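Local structure of cytochrome P450 monooxygenase (Rhodococcus sp. ECU0066, 6KBH) at residues 768-773 with 780-785; 465-470 with 723-728; 653-658 with 674-679; 313-318 with 405-410. The protein probably works as a self-sufficient monooxygenase, passing electrons from its flavin mononucleotide through a [2Fe-2S] cluster to the haem of its P450 part. All blocks are in the same frame, centred on the assembly; numbering follows the deposited sequence.

Contact 1: 768-773 with 780-785. With FES (Fe2/s2 (inorganic) cluster), chain D.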
loop_
_atom_site.group_PDB
_atom_site.type_symbol
_atom_site.label_atom_id
_atom_site.label_comp_id
_atom_site.label_asym_id
_atom_site.label_seq_id
_atom_site.Cartn_x
_atom_site.Cartn_y
_atom_site.Cartn_z
ATOM N N LYS A 768 -17.572 14.955 -6.411
ATOM C CA LYS A 768 -17.385 13.511 -6.425
ATOM C C LYS A 768 -16.019 13.083 -5.909
ATOM O O LYS A 768 -15.781 11.878 -5.766
ATOM C CB LYS A 768 -17.569 12.975 -7.847
ATOM C CG LYS A 768 -18.900 13.318 -8.496
ATOM C CD LYS A 768 -19.551 12.069 -9.075
ATOM C CE LYS A 768 -20.954 12.352 -9.590
ATOM N NZ LYS A 768 -21.007 12.440 -11.080
ATOM N N THR A 769 -15.126 14.027 -5.619
ATOM C CA THR A 769 -13.728 13.688 -5.407
ATOM C C THR A 769 -13.072 14.731 -4.513
ATOM O O THR A 769 -13.553 15.859 -4.383
ATOM C CB THR A 769 -12.992 13.579 -6.746
ATOM O OG1 THR A 769 -11.628 13.235 -6.509
ATOM C CG2 THR A 769 -13.056 14.897 -7.505
ATOM N N MET A 770 -11.955 14.339 -3.901
ATOM C CA MET A 770 -11.269 15.178 -2.928
ATOM C C MET A 770 -9.793 14.809 -2.881
ATOM O O MET A 770 -9.420 13.652 -3.094
ATOM C CB MET A 770 -11.905 15.043 -1.537
ATOM C CG MET A 770 -10.960 15.258 -0.367
ATOM S SD MET A 770 -11.798 15.765 1.141
ATOM C CE MET A 770 -12.952 14.423 1.331
ATOM N N MET A 771 -8.958 15.808 -2.601
ATOM C CA MET A 771 -7.523 15.616 -2.430
ATOM C C MET A 771 -7.210 15.489 -0.943
ATOM O O MET A 771 -7.505 16.397 -0.159
ATOM C CB MET A 771 -6.746 16.767 -3.059
ATOM C CG MET A 771 -7.123 17.003 -4.506
ATOM S SD MET A 771 -7.001 15.546 -5.551
ATOM C CE MET A 771 -5.282 15.137 -5.314
ATOM N N THR A 772 -6.588 14.369 -0.576
ATOM C CA THR A 772 -6.511 13.944 0.818
ATOM C C THR A 772 -5.628 14.857 1.662
ATOM O O THR A 772 -5.829 14.954 2.879
ATOM C CB THR A 772 -6.003 12.503 0.865
ATOM O OG1 THR A 772 -6.711 11.728 -0.106
ATOM C CG2 THR A 772 -6.245 11.899 2.212
ATOM N N CYS A 773 -4.667 15.544 1.045
ATOM C CA CYS A 773 -3.621 16.222 1.800
ATOM C C CYS A 773 -3.954 17.662 2.168
ATOM O O CYS A 773 -3.449 18.160 3.183
ATOM C CB CYS A 773 -2.310 16.199 1.011
ATOM S SG CYS A 773 -2.368 17.155 -0.520
ATOM N N ASP A 780 -19.449 19.520 9.042
ATOM C CA ASP A 780 -19.244 18.633 10.181
ATOM C C ASP A 780 -18.760 17.238 9.814
ATOM O O ASP A 780 -18.023 16.633 10.599
ATOM C CB ASP A 780 -20.546 18.517 10.979
ATOM C CG ASP A 780 -21.767 18.399 10.085
ATOM O OD1 ASP A 780 -21.617 17.957 8.925
ATOM O OD2 ASP A 780 -22.874 18.759 10.537
ATOM N N LYS A 781 -19.155 16.694 8.664
ATOM C CA LYS A 781 -18.732 15.344 8.314
ATOM C C LYS A 781 -18.738 15.156 6.805
ATOM O O LYS A 781 -19.443 15.854 6.071
ATOM C CB LYS A 781 -19.616 14.276 8.970
ATOM C CG LYS A 781 -21.101 14.454 8.723
ATOM C CD LYS A 781 -21.890 13.233 9.176
ATOM C CE LYS A 781 -22.150 12.277 8.019
ATOM N NZ LYS A 781 -23.196 11.270 8.352
ATOM N N LEU A 782 -17.926 14.198 6.357
ATOM C CA LEU A 782 -17.916 13.727 4.980
ATOM C C LEU A 782 -17.811 12.212 4.974
ATOM O O LEU A 782 -17.237 11.609 5.884
ATOM C CB LEU A 782 -16.751 14.290 4.160
ATOM C CG LEU A 782 -16.866 15.717 3.655
ATOM C CD1 LEU A 782 -16.595 16.602 4.788
ATOM C CD2 LEU A 782 -15.850 15.959 2.588
ATOM N N THR A 783 -18.355 11.606 3.927
ATOM C CA THR A 783 -18.267 10.169 3.719
ATOM C C THR A 783 -17.383 9.899 2.507
ATOM O O THR A 783 -17.569 10.509 1.446
ATOM C CB THR A 783 -19.656 9.555 3.525
ATOM O OG1 THR A 783 -20.494 9.905 4.635
ATOM C CG2 THR A 783 -19.562 8.044 3.435
ATOM N N LEU A 784 -16.425 8.988 2.673
ATOM C CA LEU A 784 -15.451 8.653 1.645
ATOM C C LEU A 784 -15.512 7.167 1.325
ATOM O O LEU A 784 -15.719 6.337 2.220
ATOM C CB LEU A 784 -14.035 9.042 2.095
ATOM C CG LEU A 784 -13.837 10.544 2.288
ATOM C CD1 LEU A 784 -12.434 10.866 2.772
ATOM C CD2 LEU A 784 -14.120 11.224 0.982
ATOM N N GLN A 785 -15.341 6.834 0.040
ATOM C CA GLN A 785 -15.325 5.428 -0.390
ATOM C C GLN A 785 -13.970 4.845 -0.021
ATOM O O GLN A 785 -13.038 4.768 -0.829
ATOM C CB GLN A 785 -15.599 5.297 -1.889
ATOM C CG GLN A 785 -15.839 3.862 -2.308
ATOM C CD GLN A 785 -16.653 3.742 -3.584
ATOM O OE1 GLN A 785 -17.481 2.837 -3.718
ATOM N NE2 GLN A 785 -16.430 4.656 -4.524
HETATM FE FE1 FES D . -0.102 15.548 -4.408
HETATM FE FE2 FES D . -2.177 15.657 -2.259
HETATM S S1 FES D . -0.315 14.658 -2.491
HETATM S S2 FES D . -1.967 16.541 -4.178
#
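Met770 faces Leu782 and Leu784 across two strands that are not bonded partners: the CA atoms of Met770 and Leu784 are 9.0 Å apart, too far for backbone pairing. Both strands belong to the plant-type [2Fe-2S] ferredoxin fold. Strand 769-771 runs antiparallel to 744-747, with backbone bonds from Met770 to Val745, whereas 781-784 lies parallel to 701-705 and pairs through Leu782 with Val704. The contact therefore joins two separate small sheets through side chains, burying 119 Å² in all.

Met770 spans most of the gap. Its chain leaves with CG opposite the backbone N (chi1 151°), stays extended through the next torsion and bends only at chi3 (56°), which carries the methyl in between the two leucines. CE lies 3.5 Å from Leu782 CD2 and 3.4 Å from Leu784 CD2, while Leu784 CD1 stands a little further off, 3.9 Å from Met770 CE. The methionine crosses Leu784 at about a right angle, and its methyl touches a branch of each leucine. Val747 of strand 744-747 touches both Met770 and Leu784 and extends this buried apolar layer.

Further along the same segment, the chain reaches the cluster. Met771 CE approaches the inorganic sulfide S2 at 3.8 Å, and Cys773, which shares the iron FE2 with Cys743, places SG 2.3 Å from it.

Contact 2: 465-470 with 723-728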
loop_
_atom_site.group_PDB
_atom_site.type_symbol
_atom_site.label_atom_id
_atom_site.label_comp_id
_atom_site.label_asym_id
_atom_site.label_seq_id
_atom_site.Cartn_x
_atom_site.Cartn_y
_atom_site.Cartn_z
ATOM N N ILE A 465 5.747 1.006 2.008
ATOM C CA ILE A 465 4.608 0.350 2.637
ATOM C C ILE A 465 3.528 1.381 2.912
ATOM O O ILE A 465 3.798 2.579 3.042
ATOM C CB ILE A 465 4.979 -0.370 3.954
ATOM C CG1 ILE A 465 5.671 0.592 4.920
ATOM C CG2 ILE A 465 5.813 -1.585 3.680
ATOM C CD1 ILE A 465 6.392 -0.069 6.060
ATOM N N GLY A 466 2.294 0.898 3.009
ATOM C CA GLY A 466 1.165 1.742 3.316
ATOM C C GLY A 466 0.527 2.415 2.125
ATOM O O GLY A 466 -0.399 3.213 2.312
ATOM N N GLU A 467 0.989 2.128 0.911
ATOM C CA GLU A 467 0.425 2.763 -0.265
ATOM C C GLU A 467 -0.372 1.754 -1.082
ATOM O O GLU A 467 0.066 0.609 -1.241
ATOM C CB GLU A 467 1.532 3.370 -1.136
ATOM C CG GLU A 467 2.507 4.256 -0.364
ATOM C CD GLU A 467 3.838 4.431 -1.073
ATOM O OE1 GLU A 467 3.990 3.923 -2.203
ATOM O OE2 GLU A 467 4.739 5.073 -0.492
ATOM N N PRO A 468 -1.546 2.129 -1.591
ATOM C CA PRO A 468 -2.323 1.194 -2.412
ATOM C C PRO A 468 -1.554 0.798 -3.662
ATOM O O PRO A 468 -0.660 1.510 -4.123
ATOM C CB PRO A 468 -3.590 1.986 -2.759
ATOM C CG PRO A 468 -3.666 3.065 -1.727
ATOM C CD PRO A 468 -2.244 3.413 -1.405
ATOM N N SER A 469 -1.913 -0.365 -4.215
ATOM C CA SER A 469 -1.171 -0.880 -5.367
ATOM C C SER A 469 -1.377 -0.018 -6.608
ATOM O O SER A 469 -0.510 0.001 -7.489
ATOM C CB SER A 469 -1.564 -2.336 -5.652
ATOM O OG SER A 469 -2.954 -2.552 -5.495
ATOM N N LYS A 470 -2.515 0.683 -6.700
ATOM C CA LYS A 470 -2.761 1.554 -7.845
ATOM C C LYS A 470 -1.747 2.682 -7.908
ATOM O O LYS A 470 -1.319 3.081 -8.996
ATOM C CB LYS A 470 -4.200 2.104 -7.806
ATOM C CG LYS A 470 -4.359 3.581 -7.440
ATOM C CD LYS A 470 -5.829 3.977 -7.464
ATOM C CE LYS A 470 -6.081 5.349 -6.878
ATOM N NZ LYS A 470 -6.022 6.402 -7.924
ATOM N N ALA A 723 -4.763 12.043 9.240
ATOM C CA ALA A 723 -5.655 11.222 10.050
ATOM C C ALA A 723 -5.775 9.809 9.489
ATOM O O ALA A 723 -5.878 8.840 10.251
ATOM C CB ALA A 723 -7.025 11.885 10.145
ATOM N N LEU A 724 -5.767 9.671 8.160
ATOM C CA LEU A 724 -5.865 8.347 7.554
ATOM C C LEU A 724 -4.633 7.507 7.871
ATOM O O LEU A 724 -4.753 6.340 8.263
ATOM C CB LEU A 724 -6.063 8.469 6.042
ATOM C CG LEU A 724 -7.389 9.063 5.561
ATOM C CD1 LEU A 724 -7.381 9.207 4.057
ATOM C CD2 LEU A 724 -8.572 8.216 5.999
ATOM N N ARG A 725 -3.437 8.082 7.709
ATOM C CA ARG A 725 -2.222 7.360 8.067
ATOM C C ARG A 725 -2.096 7.156 9.570
ATOM O O ARG A 725 -1.371 6.254 10.001
ATOM C CB ARG A 725 -0.985 8.084 7.534
ATOM C CG ARG A 725 -1.198 8.769 6.204
ATOM C CD ARG A 725 0.124 9.093 5.539
ATOM N NE ARG A 725 0.618 7.975 4.741
ATOM C CZ ARG A 725 1.062 8.088 3.494
ATOM N NH1 ARG A 725 1.077 9.275 2.900
ATOM N NH2 ARG A 725 1.493 7.017 2.841
ATOM N N ALA A 726 -2.789 7.967 10.375
ATOM C CA ALA A 726 -2.822 7.729 11.814
ATOM C C ALA A 726 -3.669 6.506 12.154
ATOM O O ALA A 726 -3.405 5.831 13.154
ATOM C CB ALA A 726 -3.350 8.964 12.540
ATOM N N ALA A 727 -4.686 6.214 11.346
ATOM C CA ALA A 727 -5.428 4.971 11.443
ATOM C C ALA A 727 -4.781 3.854 10.639
ATOM O O ALA A 727 -5.369 2.779 10.493
ATOM C CB ALA A 727 -6.872 5.177 10.977
ATOM N N ASN A 728 -3.581 4.093 10.121
ATOM C CA ASN A 728 -2.855 3.155 9.256
ATOM C C ASN A 728 -3.716 2.659 8.095
ATOM O O ASN A 728 -3.728 1.473 7.757
ATOM C CB ASN A 728 -2.248 1.994 10.041
ATOM C CG ASN A 728 -1.005 1.464 9.349
ATOM O OD1 ASN A 728 -0.773 1.713 8.166
ATOM N ND2 ASN A 728 -0.175 0.754 10.100
#
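Arg725 is brought up to Gly466 and Glu467 by a side chain that runs out extended at chi2 (-163°) and then turns at chi3 (87°), swinging the guanidinium from the helix toward the facing loop. Glu467 meets it with its aliphatic part: Glu467 CG lies at the guanidinium edge, near its plane, 4.4 Å from Arg725 NH2. The Gly466 carbonyl approaches the same group obliquely, its O being 4.3 Å from Arg725 NH2, too long for a bond. The opposite charges are close without pairing, since Glu467 OE2 and Arg725 NH2 are 5.0 Å apart; any attraction is probably a diffuse one.

Arg725 stands on the last turn of helix 720-726 of the ferredoxin-type domain, and that helix ends in a Schellman motif: Ile729 N reaches Leu724 O, Asn728 N bonds weakly to Arg725 O, and Asn728 takes the positive phi of the C-prime residue. The facing loop 465-470 connects the P450 part with the first strand of the flavin-binding barrel, 475-486. Gly466 also has a positive phi (86°), a conformation that suits glycine, and its backbone bonds to Ala731 just beyond the helix end. Ile465 packs on the P450 helix 396-413. On the guanidinium, NH1 makes a weak bond to Ser733 OG and lies about 8 Å from the nearest atom of the [2Fe-2S] cluster.

Contact 3: 653-658 with 674-679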
loop_
_atom_site.group_PDB
_atom_site.type_symbol
_atom_site.label_atom_id
_atom_site.label_comp_id
_atom_site.label_asym_id
_atom_site.label_seq_id
_atom_site.Cartn_x
_atom_site.Cartn_y
_atom_site.Cartn_z
ATOM N N ASP A 653 -15.437 36.221 -28.348
ATOM C CA ASP A 653 -16.270 35.074 -27.993
ATOM C C ASP A 653 -15.599 33.702 -28.055
ATOM O O ASP A 653 -15.755 32.893 -27.135
ATOM C CB ASP A 653 -17.489 35.107 -28.907
ATOM C CG ASP A 653 -18.256 33.806 -28.920
ATOM O OD1 ASP A 653 -18.803 33.441 -27.864
ATOM O OD2 ASP A 653 -18.327 33.159 -29.991
ATOM N N GLY A 654 -14.877 33.415 -29.140
ATOM C CA GLY A 654 -14.351 32.074 -29.332
ATOM C C GLY A 654 -12.992 31.803 -28.717
ATOM O O GLY A 654 -12.687 30.653 -28.385
ATOM N N THR A 655 -12.163 32.836 -28.555
ATOM C CA THR A 655 -10.776 32.631 -28.147
ATOM C C THR A 655 -10.679 31.986 -26.766
ATOM O O THR A 655 -11.377 32.375 -25.823
ATOM C CB THR A 655 -10.013 33.958 -28.141
ATOM O OG1 THR A 655 -10.004 34.521 -29.460
ATOM C CG2 THR A 655 -8.576 33.749 -27.678
ATOM N N GLN A 656 -9.807 30.980 -26.666
ATOM C CA GLN A 656 -9.335 30.410 -25.414
ATOM C C GLN A 656 -7.850 30.695 -25.238
ATOM O O GLN A 656 -7.132 30.990 -26.200
ATOM C CB GLN A 656 -9.576 28.893 -25.355
ATOM C CG GLN A 656 -10.971 28.477 -24.933
ATOM C CD GLN A 656 -11.073 26.981 -24.713
ATOM O OE1 GLN A 656 -10.129 26.237 -24.985
ATOM N NE2 GLN A 656 -12.220 26.529 -24.220
ATOM N N VAL A 657 -7.395 30.614 -23.985
ATOM C CA VAL A 657 -5.991 30.851 -23.642
ATOM C C VAL A 657 -5.541 29.794 -22.633
ATOM O O VAL A 657 -6.046 29.756 -21.500
ATOM C CB VAL A 657 -5.766 32.258 -23.038
ATOM C CG1 VAL A 657 -4.260 32.523 -22.845
ATOM C CG2 VAL A 657 -6.457 33.393 -23.803
ATOM N N TYR A 658 -4.584 28.956 -23.024
ATOM C CA TYR A 658 -3.874 28.119 -22.068
ATOM C C TYR A 658 -2.484 28.689 -21.833
ATOM O O TYR A 658 -1.874 29.267 -22.740
ATOM C CB TYR A 658 -3.767 26.663 -22.522
ATOM C CG TYR A 658 -5.075 26.055 -22.933
ATOM C CD1 TYR A 658 -5.652 26.364 -24.152
ATOM C CD2 TYR A 658 -5.730 25.170 -22.103
ATOM C CE1 TYR A 658 -6.838 25.815 -24.531
ATOM C CE2 TYR A 658 -6.929 24.614 -22.469
ATOM C CZ TYR A 658 -7.476 24.942 -23.691
ATOM O OH TYR A 658 -8.673 24.399 -24.092
ATOM N N ALA A 674 -9.234 38.818 -16.675
ATOM C CA ALA A 674 -10.448 38.846 -15.867
ATOM C C ALA A 674 -11.637 39.374 -16.659
ATOM O O ALA A 674 -12.785 39.030 -16.358
ATOM C CB ALA A 674 -10.228 39.685 -14.608
ATOM N N HIS A 675 -11.383 40.197 -17.680
ATOM C CA HIS A 675 -12.445 40.786 -18.489
ATOM C C HIS A 675 -13.222 39.752 -19.294
ATOM O O HIS A 675 -14.319 40.059 -19.773
ATOM C CB HIS A 675 -11.881 41.816 -19.482
ATOM C CG HIS A 675 -10.909 42.795 -18.894
ATOM N ND1 HIS A 675 -10.419 43.861 -19.616
ATOM C CD2 HIS A 675 -10.335 42.877 -17.669
ATOM C CE1 HIS A 675 -9.587 44.558 -18.864
ATOM N NE2 HIS A 675 -9.517 43.982 -17.677
ATOM N N TRP A 676 -12.687 38.552 -19.449
ATOM C CA TRP A 676 -13.135 37.609 -20.464
ATOM C C TRP A 676 -14.219 36.699 -19.907
ATOM O O TRP A 676 -14.516 36.715 -18.709
ATOM C CB TRP A 676 -11.932 36.806 -20.961
ATOM C CG TRP A 676 -10.918 37.647 -21.684
ATOM C CD1 TRP A 676 -10.269 38.747 -21.200
ATOM C CD2 TRP A 676 -10.432 37.454 -23.018
ATOM N NE1 TRP A 676 -9.419 39.255 -22.149
ATOM C CE2 TRP A 676 -9.501 38.481 -23.276
ATOM C CE3 TRP A 676 -10.701 36.518 -24.023
ATOM C CZ2 TRP A 676 -8.833 38.594 -24.492
ATOM C CZ3 TRP A 676 -10.041 36.636 -25.232
ATOM C CH2 TRP A 676 -9.115 37.664 -25.455
ATOM N N PRO A 677 -14.873 35.899 -20.774
ATOM C CA PRO A 677 -15.764 34.844 -20.269
ATOM C C PRO A 677 -15.057 33.911 -19.295
ATOM O O PRO A 677 -13.825 33.914 -19.204
ATOM C CB PRO A 677 -16.202 34.120 -21.546
ATOM C CG PRO A 677 -16.161 35.182 -22.592
ATOM C CD PRO A 677 -15.003 36.074 -22.233
ATOM N N ASP A 678 -15.825 33.099 -18.565
ATOM C CA ASP A 678 -15.293 32.454 -17.369
ATOM C C ASP A 678 -14.338 31.310 -17.695
ATOM O O ASP A 678 -13.233 31.243 -17.145
ATOM C CB ASP A 678 -16.442 31.967 -16.486
ATOM C CG ASP A 678 -17.060 33.088 -15.683
ATOM O OD1 ASP A 678 -16.437 34.166 -15.620
ATOM O OD2 ASP A 678 -18.156 32.899 -15.116
ATOM N N ASP A 679 -14.735 30.404 -18.591
ATOM C CA ASP A 679 -13.926 29.231 -18.906
ATOM C C ASP A 679 -12.877 29.516 -19.975
ATOM O O ASP A 679 -12.441 28.594 -20.679
ATOM C CB ASP A 679 -14.828 28.069 -19.328
ATOM C CG ASP A 679 -14.431 26.758 -18.673
ATOM O OD1 ASP A 679 -13.299 26.671 -18.150
ATOM O OD2 ASP A 679 -15.251 25.815 -18.678
#
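Thr655 and Trp676 form the close half of this contact, where both residues are buried. The indole comes in edge-on: Trp676 CZ3, on the six-membered ring, lies 4.0 Å from Thr655 CB, which sits in the ring plane, and Thr655 CG2 also comes within 4.1 Å of Trp676 CZ3. The threonine methyl is directed there because CG2 is trans to N, and this leaves the hydroxyl on another branch, where Thr655 OG1 bonds to Arg578 NH2 of the adjacent strand. One side chain thus serves two elements, with carbon toward the tryptophan and oxygen toward the sheet. Pro651 also touches Trp676, and Val657, pointing to the same side as Thr655, packs on Phe648 and Val580.

The other half is looser and opens to solvent. Gln656 starts from CB on the far side of its strand, and although the amide reaches back, Gln656 NE2 remains 4.1 Å from Asp679 O, too long for a hydrogen bond. The other end of that amide is turned to its own strand: Tyr658 OH donates a weak bond to Gln656 OE1 at 2.5 Å, and the same hydroxyl is bonded to Asp573 N. Asp679 lies exposed on this side.

Strand 655-661, helix 663-672 and strand 681-685 follow one another, and the two strands are parallel neighbours, joined by backbone bonds from Val657 to Thr680 and His682. Loop 674-679 is therefore the return limb of a beta-alpha-beta crossover in the five-stranded parallel sheet, order 3-2-1-4-5, of a ferredoxin-reductase-like nucleotide-binding domain.

Contact 4: 313-318 with 405-410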
loop_
_atom_site.group_PDB
_atom_site.type_symbol
_atom_site.label_atom_id
_atom_site.label_comp_id
_atom_site.label_asym_id
_atom_site.label_seq_id
_atom_site.Cartn_x
_atom_site.Cartn_y
_atom_site.Cartn_z
ATOM N N SER A 313 12.367 -2.667 -7.812
ATOM C CA SER A 313 11.347 -1.632 -7.680
ATOM C C SER A 313 9.937 -2.206 -7.590
ATOM O O SER A 313 9.038 -1.528 -7.080
ATOM C CB SER A 313 11.430 -0.655 -8.854
ATOM O OG SER A 313 11.766 -1.324 -10.057
ATOM N N LEU A 314 9.727 -3.433 -8.054
ATOM C CA LEU A 314 8.417 -4.066 -8.048
ATOM C C LEU A 314 8.210 -4.994 -6.859
ATOM O O LEU A 314 7.150 -5.618 -6.757
ATOM C CB LEU A 314 8.202 -4.828 -9.362
ATOM C CG LEU A 314 9.300 -5.796 -9.801
ATOM C CD1 LEU A 314 8.720 -6.899 -10.633
ATOM C CD2 LEU A 314 10.346 -5.061 -10.597
ATOM N N ILE A 315 9.191 -5.086 -5.959
ATOM C CA ILE A 315 9.027 -5.880 -4.737
ATOM C C ILE A 315 7.796 -5.455 -3.931
ATOM O O ILE A 315 7.028 -6.335 -3.512
ATOM C CB ILE A 315 10.306 -5.852 -3.912
ATOM C CG1 ILE A 315 11.398 -6.667 -4.602
ATOM C CG2 ILE A 315 10.066 -6.367 -2.497
ATOM C CD1 ILE A 315 12.692 -6.683 -3.861
ATOM N N PRO A 316 7.556 -4.159 -3.667
ATOM C CA PRO A 316 6.394 -3.801 -2.829
ATOM C C PRO A 316 5.069 -4.371 -3.316
ATOM O O PRO A 316 4.363 -5.026 -2.540
ATOM C CB PRO A 316 6.406 -2.266 -2.867
ATOM C CG PRO A 316 7.820 -1.915 -3.101
ATOM C CD PRO A 316 8.358 -2.969 -4.012
ATOM N N ASN A 317 4.704 -4.139 -4.581
ATOM C CA ASN A 317 3.467 -4.729 -5.083
ATOM C C ASN A 317 3.589 -6.238 -5.241
ATOM O O ASN A 317 2.583 -6.949 -5.134
ATOM C CB ASN A 317 3.061 -4.100 -6.414
ATOM C CG ASN A 317 1.597 -4.351 -6.751
ATOM O OD1 ASN A 317 0.741 -4.369 -5.871
ATOM N ND2 ASN A 317 1.311 -4.574 -8.028
ATOM N N ALA A 318 4.797 -6.741 -5.507
ATOM C CA ALA A 318 4.998 -8.182 -5.605
ATOM C C ALA A 318 4.536 -8.881 -4.335
ATOM O O ALA A 318 3.726 -9.815 -4.383
ATOM C CB ALA A 318 6.469 -8.500 -5.883
ATOM N N ILE A 405 11.987 -6.724 2.547
ATOM C CA ILE A 405 13.437 -6.808 2.715
ATOM C C ILE A 405 13.927 -8.249 2.615
ATOM O O ILE A 405 14.994 -8.507 2.039
ATOM C CB ILE A 405 13.879 -6.127 4.024
ATOM C CG1 ILE A 405 13.186 -4.800 4.203
ATOM C CG2 ILE A 405 15.357 -5.852 3.973
ATOM C CD1 ILE A 405 13.068 -4.362 5.631
ATOM N N PHE A 406 13.206 -9.184 3.233
ATOM C CA PHE A 406 13.492 -10.587 2.996
ATOM C C PHE A 406 13.648 -10.847 1.505
ATOM O O PHE A 406 14.638 -11.443 1.054
ATOM C CB PHE A 406 12.380 -11.486 3.543
ATOM C CG PHE A 406 12.182 -11.444 5.033
ATOM C CD1 PHE A 406 13.163 -10.935 5.869
ATOM C CD2 PHE A 406 11.024 -11.950 5.600
ATOM C CE1 PHE A 406 12.971 -10.915 7.239
ATOM C CE2 PHE A 406 10.828 -11.935 6.971
ATOM C CZ PHE A 406 11.806 -11.418 7.788
ATOM N N LEU A 407 12.664 -10.405 0.734
ATOM C CA LEU A 407 12.636 -10.616 -0.698
ATOM C C LEU A 407 13.514 -9.637 -1.463
ATOM O O LEU A 407 13.618 -9.761 -2.686
ATOM C CB LEU A 407 11.195 -10.539 -1.213
ATOM C CG LEU A 407 10.942 -10.982 -2.657
ATOM C CD1 LEU A 407 11.386 -12.429 -2.863
ATOM C CD2 LEU A 407 9.489 -10.784 -3.052
ATOM N N GLU A 408 14.157 -8.664 -0.820
ATOM C CA GLU A 408 15.149 -8.006 -1.660
ATOM C C GLU A 408 16.525 -8.632 -1.483
ATOM O O GLU A 408 17.232 -8.834 -2.474
ATOM C CB GLU A 408 15.194 -6.485 -1.435
ATOM C CG GLU A 408 15.654 -5.958 -0.102
ATOM C CD GLU A 408 16.340 -4.602 -0.244
ATOM O OE1 GLU A 408 17.309 -4.500 -1.028
ATOM O OE2 GLU A 408 15.919 -3.643 0.435
ATOM N N GLU A 409 16.896 -9.016 -0.259
ATOM C CA GLU A 409 18.206 -9.625 -0.061
ATOM C C GLU A 409 18.334 -10.946 -0.813
ATOM O O GLU A 409 19.376 -11.221 -1.417
ATOM C CB GLU A 409 18.489 -9.840 1.423
ATOM C CG GLU A 409 19.934 -10.249 1.644
ATOM C CD GLU A 409 20.373 -10.205 3.089
ATOM O OE1 GLU A 409 19.510 -10.082 3.980
ATOM O OE2 GLU A 409 21.599 -10.278 3.329
ATOM N N LEU A 410 17.292 -11.781 -0.782
ATOM C CA LEU A 410 17.387 -13.078 -1.447
ATOM C C LEU A 410 17.327 -12.946 -2.964
ATOM O O LEU A 410 17.845 -13.812 -3.678
ATOM C CB LEU A 410 16.291 -14.014 -0.941
ATOM C CG LEU A 410 16.225 -14.183 0.579
ATOM C CD1 LEU A 410 14.998 -14.975 0.964
ATOM C CD2 LEU A 410 17.484 -14.845 1.123
#
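Ile315 reaches from the first turn of helix 315-325 to Leu407 and Glu408 on helix 396-413, where the backbones come within 7.2 Å between the CA atoms of Ile315 and Glu408. In the cytochrome P450 fold these correspond to helices K and L, the second following the cysteine that ligates the haem iron.

From CB, which points at the opposite helix, the side chain forks. CG2, the branch that lies beside the carbonyl carbon, makes a loose apolar contact, 4.5 Å from Ile315 CG2 to Leu407 CD2. The other branch goes further: Ile315 CG1 is 4.3 Å from Leu407 O, and, with chi2 fully extended at 180°, the terminal methyl is laid on the backbone of the facing helix. There Ile315 CD1 lies 3.4 Å from Leu407 O and 3.5 Å from Glu408 CB. Glu408 meets it with this carbon alone, crossing at about a right angle; chi1 of 66° turns the rest of its chain off, and the carboxylate forms a salt bridge with Arg157 of helix 153-164. Ile308 of helix 302-310 touches Ile315, Ala318 and Leu407 and continues the apolar surface.

The carbonyl nearest the methyl, Leu407 O, has a partner in Thr411 OG1. With no polar bond between the two segments, they are held together here by van der Waals contact, while the charge of Glu408 is probably balanced by Arg157.

Overall arrangement
Contacts 1 and 4 are fully buried and rest on apolar carbon, but one joins two sheets of the ferredoxin-type domain and the other two helices of the P450 part. Contact 2, partly buried, lies between them and touches both: Leu724 packs on Thr772 of contact 1, and Ser469 meets Asn317 of contact 4. Its two segments bring opposite charges near each other without pairing. Helix 396-413 serves contact 4 directly and receives Ile465 of contact 2. Contact 3, partly buried, stands apart in the nucleotide-binding-like domain, its centre about 31 Å from that of contact 1 and about 51 Å from that of contact 4, and combines a covered aromatic edge with an exposed rim.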